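Local atomic coordinates of beta-glucosidase (Saccharopolyspora erythraea D, PDB entry 5M6G), a protein that probably hydrolyses terminal, non-reducing beta-D-glucosyl residues of its substrates, releasing beta-D-glucose, as a member of glycosyl hydrolase family 3. Residues 329-337 with 360-369; 492-503 with 532-542. All coordinates share one frame; numbering follows the deposited sequence.

Contact 1 (329-337 with 360-369); sequences RASVNAGID and RVPAERIDDA
Val332 O is gripped by two donors: NH1 of Arg365 reaches it at 2.9 Å, and the backbone N of Gly335 bonds it from within its own segment. The same Arg365 NH1 also donates to Ile336 O at 2.9 Å, coming from above that carbonyl's plane, so one nitrogen ties together one carbonyl in the last turn of helix 325-334 and one in the loop just beyond it. Its neighbour NH2 lies 2.7 Å from Asp337 OD1 in a salt bridge, the carboxylate turned 53° from the guanidinium plane, and also binds Asp368 OD2 one turn along its own helix. To bring the guanidinium here, the Arg365 chain leaves with CG anti to the backbone N (chi1 -175°), then bends at chi2 and chi3. Gly335 closes a Schellman motif with a phi of 112°, at which a CB would press on the carbonyl O of Ala334; its CA lies over one guanidinium face, offset toward the edge. Asn333 uses both ends of its amide: ND2 donates to Arg360 O at 2.9 Å, nearly within the amide plane, while OD1 rests against Pro362 CD at 3.4 Å. Alongside these polar bonds, Val332 CG1 meets Val361 CG1 at 3.7 Å, crossing it at about a right angle. Arg329 and Arg360 come close with guanidiniums almost perpendicular, and Glu355 bridges to both. With a leucine in place of Arg365, Val332 O and Ile336 O would probably each lose a donor, and Asp337 and Asp368 would face each other with one positive charge fewer. The contact joins the turn before strand 339-341 of the TIM-barrel domain to the start of helix 363-379, where Arg365 and Lys298 together probably offset the neighbouring carboxylates of Asp337 and Asp368.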
loop_
_atom_site.group_PDB
_atom_site.type_symbol
_atom_site.label_atom_id
_atom_site.label_comp_id
_atom_site.label_asym_id
_atom_site.label_seq_id
_atom_site.Cartn_x
_atom_site.Cartn_y
_atom_site.Cartn_z
ATOM N N ARG A 329 -8.029 20.244 -18.589
ATOM C CA ARG A 329 -8.159 19.789 -19.972
ATOM C C ARG A 329 -7.157 18.687 -20.294
ATOM O O ARG A 329 -7.525 17.635 -20.834
ATOM C CB ARG A 329 -7.977 20.969 -20.931
ATOM C CG ARG A 329 -7.968 20.598 -22.425
ATOM C CD ARG A 329 -7.573 21.815 -23.292
ATOM N NE ARG A 329 -8.029 23.046 -22.652
ATOM C CZ ARG A 329 -7.234 24.024 -22.234
ATOM N NH1 ARG A 329 -5.920 23.955 -22.430
ATOM N NH2 ARG A 329 -7.761 25.081 -21.625
ATOM N N ALA A 330 -5.880 18.913 -19.977
ATOM C CA ALA A 330 -4.849 17.954 -20.365
ATOM C C ALA A 330 -5.088 16.594 -19.727
ATOM O O ALA A 330 -4.886 15.552 -20.367
ATOM C CB ALA A 330 -3.466 18.480 -19.985
ATOM N N SER A 331 -5.525 16.580 -18.465
ATOM C CA SER A 331 -5.631 15.312 -17.758
ATOM C C SER A 331 -6.911 14.567 -18.120
ATOM O O SER A 331 -6.893 13.341 -18.296
ATOM C CB SER A 331 -5.557 15.549 -16.258
ATOM O OG SER A 331 -5.234 14.340 -15.595
ATOM N N VAL A 332 -8.033 15.277 -18.233
ATOM C CA VAL A 332 -9.245 14.621 -18.713
ATOM C C VAL A 332 -9.024 14.053 -20.113
ATOM O O VAL A 332 -9.424 12.919 -20.407
ATOM C CB VAL A 332 -10.446 15.591 -18.673
ATOM C CG1 VAL A 332 -11.676 14.932 -19.270
ATOM C CG2 VAL A 332 -10.737 16.047 -17.227
ATOM N N ASN A 333 -8.398 14.825 -21.008
ATOM C CA ASN A 333 -8.200 14.316 -22.364
ATOM C C ASN A 333 -7.150 13.219 -22.416
ATOM O O ASN A 333 -7.132 12.440 -23.374
ATOM C CB ASN A 333 -7.832 15.452 -23.334
ATOM C CG ASN A 333 -9.045 16.291 -23.729
ATOM O OD1 ASN A 333 -10.171 15.804 -23.709
ATOM N ND2 ASN A 333 -8.818 17.553 -24.077
ATOM N N ALA A 334 -6.290 13.116 -21.405
ATOM C CA ALA A 334 -5.385 11.975 -21.358
ATOM C C ALA A 334 -6.128 10.662 -21.145
ATOM O O ALA A 334 -5.559 9.598 -21.409
ATOM C CB ALA A 334 -4.331 12.170 -20.261
ATOM N N GLY A 335 -7.386 10.703 -20.689
ATOM C CA GLY A 335 -8.157 9.493 -20.490
ATOM C C GLY A 335 -8.476 9.151 -19.041
ATOM O O GLY A 335 -9.072 8.096 -18.800
ATOM N N ILE A 336 -8.108 9.994 -18.074
ATOM C CA ILE A 336 -8.437 9.725 -16.675
ATOM C C ILE A 336 -9.929 9.945 -16.438
ATOM O O ILE A 336 -10.529 10.895 -16.957
ATOM C CB ILE A 336 -7.568 10.599 -15.752
ATOM C CG1 ILE A 336 -6.095 10.211 -15.911
ATOM C CG2 ILE A 336 -7.990 10.461 -14.272
ATOM C CD1 ILE A 336 -5.145 11.012 -15.047
ATOM N N ASP A 337 -10.541 9.068 -15.647
ATOM C CA ASP A 337 -11.990 9.075 -15.444
ATOM C C ASP A 337 -12.431 9.816 -14.192
ATOM O O ASP A 337 -13.479 10.473 -14.205
ATOM C CB ASP A 337 -12.518 7.643 -15.371
ATOM C CG ASP A 337 -12.153 6.832 -16.587
ATOM O OD1 ASP A 337 -12.400 7.306 -17.720
ATOM O OD2 ASP A 337 -11.593 5.729 -16.413
ATOM N N ARG A 360 -13.325 21.658 -26.076
ATOM C CA ARG A 360 -11.932 21.280 -25.872
ATOM C C ARG A 360 -11.809 19.928 -25.182
ATOM O O ARG A 360 -10.820 19.223 -25.386
ATOM C CB ARG A 360 -11.220 22.373 -25.080
ATOM C CG ARG A 360 -11.274 23.724 -25.781
ATOM C CD ARG A 360 -10.373 24.760 -25.135
ATOM N NE ARG A 360 -10.774 25.124 -23.777
ATOM C CZ ARG A 360 -11.437 26.237 -23.473
ATOM N NH1 ARG A 360 -11.774 27.096 -24.429
ATOM N NH2 ARG A 360 -11.751 26.497 -22.214
ATOM N N VAL A 361 -12.796 19.548 -24.382
ATOM C CA VAL A 361 -12.964 18.178 -23.911
ATOM C C VAL A 361 -14.209 17.621 -24.589
ATOM O O VAL A 361 -15.309 18.130 -24.352
ATOM C CB VAL A 361 -13.090 18.105 -22.380
ATOM C CG1 VAL A 361 -13.563 16.717 -21.960
ATOM C CG2 VAL A 361 -11.755 18.455 -21.712
ATOM N N PRO A 362 -14.092 16.597 -25.425
ATOM C CA PRO A 362 -15.264 16.127 -26.173
ATOM C C PRO A 362 -16.292 15.515 -25.243
ATOM O O PRO A 362 -15.962 14.943 -24.198
ATOM C CB PRO A 362 -14.690 15.072 -27.128
ATOM C CG PRO A 362 -13.191 15.216 -27.044
ATOM C CD PRO A 362 -12.886 15.806 -25.712
ATOM N N ALA A 363 -17.561 15.653 -25.636
ATOM C CA ALA A 363 -18.652 15.073 -24.863
ATOM C C ALA A 363 -18.465 13.578 -24.639
ATOM O O ALA A 363 -18.846 13.054 -23.588
ATOM C CB ALA A 363 -19.982 15.342 -25.571
ATOM N N GLU A 364 -17.886 12.868 -25.610
ATOM C CA GLU A 364 -17.732 11.428 -25.434
ATOM C C GLU A 364 -16.731 11.093 -24.335
ATOM O O GLU A 364 -16.806 10.004 -23.753
ATOM C CB GLU A 364 -17.312 10.772 -26.750
ATOM C CG GLU A 364 -15.888 11.065 -27.170
ATOM C CD GLU A 364 -15.419 10.164 -28.297
ATOM O OE1 GLU A 364 -14.668 9.194 -28.023
ATOM O OE2 GLU A 364 -15.821 10.423 -29.453
ATOM N N ARG A 365 -15.805 12.007 -24.041
ATOM C CA ARG A 365 -14.810 11.757 -23.006
ATOM C C ARG A 365 -15.475 11.755 -21.636
ATOM O O ARG A 365 -15.210 10.871 -20.806
ATOM C CB ARG A 365 -13.689 12.805 -23.117
ATOM C CG ARG A 365 -12.454 12.655 -22.184
ATOM C CD ARG A 365 -11.589 11.405 -22.446
ATOM N NE ARG A 365 -12.082 10.206 -21.763
ATOM C CZ ARG A 365 -12.008 10.006 -20.450
ATOM N NH1 ARG A 365 -11.461 10.930 -19.666
ATOM N NH2 ARG A 365 -12.498 8.890 -19.914
ATOM N N ILE A 366 -16.392 12.699 -21.410
ATOM C CA ILE A 366 -17.171 12.714 -20.172
ATOM C C ILE A 366 -18.037 11.465 -20.072
ATOM O O ILE A 366 -18.207 10.889 -18.987
ATOM C CB ILE A 366 -18.027 13.994 -20.095
ATOM C CG1 ILE A 366 -17.158 15.250 -20.203
ATOM C CG2 ILE A 366 -18.891 13.999 -18.819
ATOM C CD1 ILE A 366 -16.040 15.345 -19.168
ATOM N N ASP A 367 -18.624 11.039 -21.196
ATOM C CA ASP A 367 -19.482 9.858 -21.171
ATOM C C ASP A 367 -18.670 8.598 -20.921
ATOM O O ASP A 367 -19.116 7.694 -20.203
ATOM C CB ASP A 367 -20.258 9.728 -22.485
ATOM C CG ASP A 367 -21.420 10.705 -22.591
ATOM O OD1 ASP A 367 -21.774 11.343 -21.580
ATOM O OD2 ASP A 367 -21.988 10.823 -23.703
ATOM N N ASP A 368 -17.480 8.508 -21.517
ATOM C CA ASP A 368 -16.620 7.363 -21.248
ATOM C C ASP A 368 -16.269 7.287 -19.764
ATOM O O ASP A 368 -16.347 6.216 -19.150
ATOM C CB ASP A 368 -15.356 7.447 -22.108
ATOM C CG ASP A 368 -14.308 6.443 -21.699
ATOM O OD1 ASP A 368 -14.554 5.234 -21.867
ATOM O OD2 ASP A 368 -13.234 6.862 -21.219
ATOM N N ALA A 369 -15.890 8.420 -19.163
ATOM C CA ALA A 369 -15.544 8.408 -17.745
ATOM C C ALA A 369 -16.741 7.996 -16.903
ATOM O O ALA A 369 -16.610 7.206 -15.958
ATOM C CB ALA A 369 -15.032 9.784 -17.313
#

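Contact 2 (492-503 with 532-542); sequences RAAIAVVGETPY and VPVVVVTVSGR
Strands 493-499 and 534-539 run parallel, their axes 4.5 Å apart at closest and 30° from parallel, with seven backbone hydrogen bonds stitching Ala494 through Glu500 to Pro533 through Val539. They are the two strands of a beta-alpha-beta unit closed by helix 518-528, within the mixed sheet of the family 3 C-terminal domain. Beta-branched valine and isoleucine suit these extended backbones. On one face Ile495 CG2 lies beside Val537 CG2 at 3.9 Å, both pointing the same way, and Val497 CG1, anti to its backbone N (chi1 -168°), reaches diagonally to Val539 CG2 at 3.6 Å. The other face carries Ala494 and Ala496, whose small methyls let Leu527 of helix 518-528 come against the sheet; further along, Val498 CG2 crosses to Val536 CG1 at 4.0 Å. Gly499 ends the strand where any CB would collide with Val539 O. Beyond it Glu500, extended past CG, carries its carboxylate across to the loop that follows strand 534-539, where it meets Gly541 and Arg542. Arg542 grips OE2 side-on with NE and NH2, the planes 60° apart, while its NH2 is bonded also to Gly508 O. Gly541 fits because a CB would strike Tyr503 OH. Glu500 OE1 takes two donors, the backbone N of Gly541 at 2.7 Å and the hydroxyl OH of Tyr503 at 2.6 Å.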
loop_
_atom_site.group_PDB
_atom_site.type_symbol
_atom_site.label_atom_id
_atom_site.label_comp_id
_atom_site.label_asym_id
_atom_site.label_seq_id
_atom_site.Cartn_x
_atom_site.Cartn_y
_atom_site.Cartn_z
ATOM N N ARG A 492 23.145 -15.251 27.257
ATOM C CA ARG A 492 23.451 -16.293 26.289
ATOM C C ARG A 492 23.386 -15.792 24.856
ATOM O O ARG A 492 24.038 -16.374 23.982
ATOM C CB ARG A 492 22.528 -17.496 26.474
ATOM C CG ARG A 492 21.117 -17.295 26.020
ATOM C CD ARG A 492 20.376 -18.614 26.054
ATOM N NE ARG A 492 18.973 -18.447 26.403
ATOM C CZ ARG A 492 17.978 -18.491 25.529
ATOM N NH1 ARG A 492 18.246 -18.702 24.251
ATOM N NH2 ARG A 492 16.718 -18.340 25.937
ATOM N N ALA A 493 22.642 -14.718 24.602
ATOM C CA ALA A 493 22.601 -14.105 23.278
ATOM C C ALA A 493 22.029 -12.709 23.426
ATOM O O ALA A 493 21.310 -12.418 24.384
ATOM C CB ALA A 493 21.767 -14.919 22.286
ATOM N N ALA A 494 22.359 -11.845 22.469
ATOM C CA ALA A 494 21.824 -10.491 22.438
ATOM C C ALA A 494 21.196 -10.244 21.075
ATOM O O ALA A 494 21.799 -10.565 20.046
ATOM C CB ALA A 494 22.911 -9.445 22.723
ATOM N N ILE A 495 19.997 -9.661 21.077
ATOM C CA ILE A 495 19.224 -9.403 19.864
ATOM C C ILE A 495 19.084 -7.896 19.712
ATOM O O ILE A 495 18.544 -7.226 20.599
ATOM C CB ILE A 495 17.840 -10.074 19.914
ATOM C CG1 ILE A 495 17.992 -11.572 20.168
ATOM C CG2 ILE A 495 17.055 -9.812 18.611
ATOM C CD1 ILE A 495 16.729 -12.213 20.701
ATOM N N ALA A 496 19.546 -7.365 18.583
ATOM C CA ALA A 496 19.499 -5.934 18.311
ATOM C C ALA A 496 18.525 -5.705 17.163
ATOM O O ALA A 496 18.824 -6.043 16.015
ATOM C CB ALA A 496 20.888 -5.392 17.972
ATOM N N VAL A 497 17.367 -5.132 17.468
ATOM C CA VAL A 497 16.340 -4.873 16.466
ATOM C C VAL A 497 16.488 -3.411 16.071
ATOM O O VAL A 497 16.066 -2.514 16.802
ATOM C CB VAL A 497 14.937 -5.193 16.989
ATOM C CG1 VAL A 497 13.940 -5.205 15.832
ATOM C CG2 VAL A 497 14.941 -6.538 17.696
ATOM N N VAL A 498 17.082 -3.177 14.897
ATOM C CA VAL A 498 17.467 -1.844 14.451
ATOM C C VAL A 498 16.725 -1.506 13.157
ATOM O O VAL A 498 15.820 -2.238 12.740
ATOM C CB VAL A 498 18.996 -1.770 14.260
ATOM C CG1 VAL A 498 19.736 -2.073 15.585
ATOM C CG2 VAL A 498 19.437 -2.743 13.183
ATOM N N GLY A 499 17.083 -0.387 12.516
ATOM C CA GLY A 499 16.579 -0.069 11.190
ATOM C C GLY A 499 15.892 1.292 11.143
ATOM O O GLY A 499 16.288 2.236 11.835
ATOM N N GLU A 500 14.859 1.385 10.306
ATOM C CA GLU A 500 14.251 2.672 10.012
ATOM C C GLU A 500 13.062 2.954 10.924
ATOM O O GLU A 500 12.466 2.046 11.501
ATOM C CB GLU A 500 13.786 2.718 8.556
ATOM C CG GLU A 500 14.841 2.298 7.552
ATOM C CD GLU A 500 14.363 2.488 6.120
ATOM O OE1 GLU A 500 13.524 1.690 5.650
ATOM O OE2 GLU A 500 14.817 3.462 5.483
ATOM N N THR A 501 12.723 4.232 11.035
ATOM C CA THR A 501 11.466 4.707 11.594
ATOM C C THR A 501 10.481 4.991 10.458
ATOM O O THR A 501 10.869 5.023 9.283
ATOM C CB THR A 501 11.713 5.957 12.439
ATOM O OG1 THR A 501 12.368 6.942 11.642
ATOM C CG2 THR A 501 12.591 5.616 13.667
ATOM N N PRO A 502 9.190 5.165 10.761
ATOM C CA PRO A 502 8.179 5.167 9.691
ATOM C C PRO A 502 8.263 6.374 8.765
ATOM O O PRO A 502 8.595 7.488 9.176
ATOM C CB PRO A 502 6.851 5.165 10.459
ATOM C CG PRO A 502 7.178 4.539 11.795
ATOM C CD PRO A 502 8.567 5.022 12.097
ATOM N N TYR A 503 7.928 6.138 7.496
ATOM C CA TYR A 503 7.860 7.196 6.494
ATOM C C TYR A 503 6.917 6.751 5.381
ATOM O O TYR A 503 6.566 5.574 5.274
ATOM C CB TYR A 503 9.244 7.510 5.917
ATOM C CG TYR A 503 9.940 6.269 5.409
ATOM C CD1 TYR A 503 9.669 5.764 4.139
ATOM C CD2 TYR A 503 10.850 5.585 6.211
ATOM C CE1 TYR A 503 10.290 4.618 3.675
ATOM C CE2 TYR A 503 11.479 4.439 5.760
ATOM C CZ TYR A 503 11.192 3.961 4.487
ATOM O OH TYR A 503 11.801 2.816 4.038
ATOM N N VAL A 532 29.101 -11.607 23.819
ATOM C CA VAL A 532 27.943 -12.475 23.685
ATOM C C VAL A 532 27.583 -12.565 22.201
ATOM O O VAL A 532 27.813 -11.597 21.465
ATOM C CB VAL A 532 26.808 -11.898 24.549
ATOM C CG1 VAL A 532 25.440 -12.268 24.049
ATOM C CG2 VAL A 532 27.032 -12.251 26.019
ATOM N N PRO A 533 27.058 -13.694 21.711
ATOM C CA PRO A 533 26.631 -13.756 20.302
ATOM C C PRO A 533 25.513 -12.761 20.027
ATOM O O PRO A 533 24.579 -12.625 20.818
ATOM C CB PRO A 533 26.139 -15.199 20.136
ATOM C CG PRO A 533 26.749 -15.961 21.292
ATOM C CD PRO A 533 26.911 -14.985 22.408
ATOM N N VAL A 534 25.616 -12.070 18.889
ATOM C CA VAL A 534 24.730 -10.956 18.558
ATOM C C VAL A 534 23.930 -11.290 17.301
ATOM O O VAL A 534 24.503 -11.578 16.242
ATOM C CB VAL A 534 25.505 -9.640 18.380
ATOM C CG1 VAL A 534 24.548 -8.510 18.012
ATOM C CG2 VAL A 534 26.254 -9.292 19.663
ATOM N N VAL A 535 22.611 -11.230 17.435
ATOM C CA VAL A 535 21.649 -11.391 16.352
ATOM C C VAL A 535 21.156 -10.003 15.986
ATOM O O VAL A 535 20.578 -9.304 16.828
ATOM C CB VAL A 535 20.470 -12.279 16.785
ATOM C CG1 VAL A 535 19.414 -12.375 15.672
ATOM C CG2 VAL A 535 20.957 -13.665 17.212
ATOM N N VAL A 536 21.358 -9.594 14.743
ATOM C CA VAL A 536 20.872 -8.301 14.290
ATOM C C VAL A 536 19.611 -8.518 13.462
ATOM O O VAL A 536 19.561 -9.394 12.589
ATOM C CB VAL A 536 21.955 -7.536 13.509
ATOM C CG1 VAL A 536 21.369 -6.278 12.890
ATOM C CG2 VAL A 536 23.122 -7.187 14.459
ATOM N N VAL A 537 18.585 -7.734 13.755
ATOM C CA VAL A 537 17.302 -7.825 13.078
ATOM C C VAL A 537 17.015 -6.461 12.474
ATOM O O VAL A 537 16.938 -5.466 13.201
ATOM C CB VAL A 537 16.187 -8.248 14.047
ATOM C CG1 VAL A 537 14.865 -8.385 13.298
ATOM C CG2 VAL A 537 16.564 -9.548 14.741
ATOM N N THR A 538 16.892 -6.399 11.146
ATOM C CA THR A 538 16.606 -5.129 10.490
ATOM C C THR A 538 15.096 -4.997 10.327
ATOM O O THR A 538 14.451 -5.849 9.704
ATOM C CB THR A 538 17.314 -4.990 9.134
ATOM O OG1 THR A 538 16.963 -6.075 8.263
ATOM C CG2 THR A 538 18.837 -4.928 9.317
ATOM N N VAL A 539 14.535 -3.960 10.930
ATOM C CA VAL A 539 13.167 -3.533 10.664
ATOM C C VAL A 539 13.291 -2.328 9.747
ATOM O O VAL A 539 13.711 -1.250 10.183
ATOM C CB VAL A 539 12.411 -3.199 11.957
ATOM C CG1 VAL A 539 11.050 -2.521 11.649
ATOM C CG2 VAL A 539 12.182 -4.454 12.758
ATOM N N SER A 540 12.956 -2.509 8.471
ATOM C CA SER A 540 13.234 -1.482 7.478
ATOM C C SER A 540 12.327 -1.687 6.280
ATOM O O SER A 540 11.803 -2.778 6.062
ATOM C CB SER A 540 14.696 -1.530 7.026
ATOM O OG SER A 540 14.965 -2.740 6.333
ATOM N N GLY A 541 12.188 -0.637 5.478
ATOM C CA GLY A 541 11.415 -0.749 4.257
ATOM C C GLY A 541 12.188 -1.168 3.023
ATOM O O GLY A 541 11.625 -1.190 1.924
ATOM N N ARG A 542 13.451 -1.545 3.170
ATOM C CA ARG A 542 14.325 -1.732 2.021
ATOM C C ARG A 542 15.645 -2.293 2.522
ATOM O O ARG A 542 15.912 -2.233 3.728
ATOM C CB ARG A 542 14.558 -0.401 1.317
ATOM C CG ARG A 542 15.008 0.677 2.296
ATOM C CD ARG A 542 15.076 2.047 1.647
ATOM N NE ARG A 542 14.639 3.071 2.588
ATOM C CZ ARG A 542 14.348 4.326 2.262
ATOM N NH1 ARG A 542 14.450 4.740 0.992
ATOM N NH2 ARG A 542 13.928 5.160 3.205
#

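Contact 1 and contact 2 belong to different domains and do not touch: their centres are about 50 Å apart, on opposite sides of the chain's centre, and their nearest atoms about 24 Å. The sorbitol pocket lies between them. From contact 1 the side chain of Ile336 is about 12 Å from the ligand and about 8 Å from that of Asp310, which binds it. From contact 2 the side chain of Tyr503 is about 13 Å from sorbitol and about 7 Å from that of Arg192, another of its binding residues. The pocket itself draws on both domain families, Glu505 following shortly after the strand of contact 2, but neither contact lines it; each stands back from the ligand in its own domain.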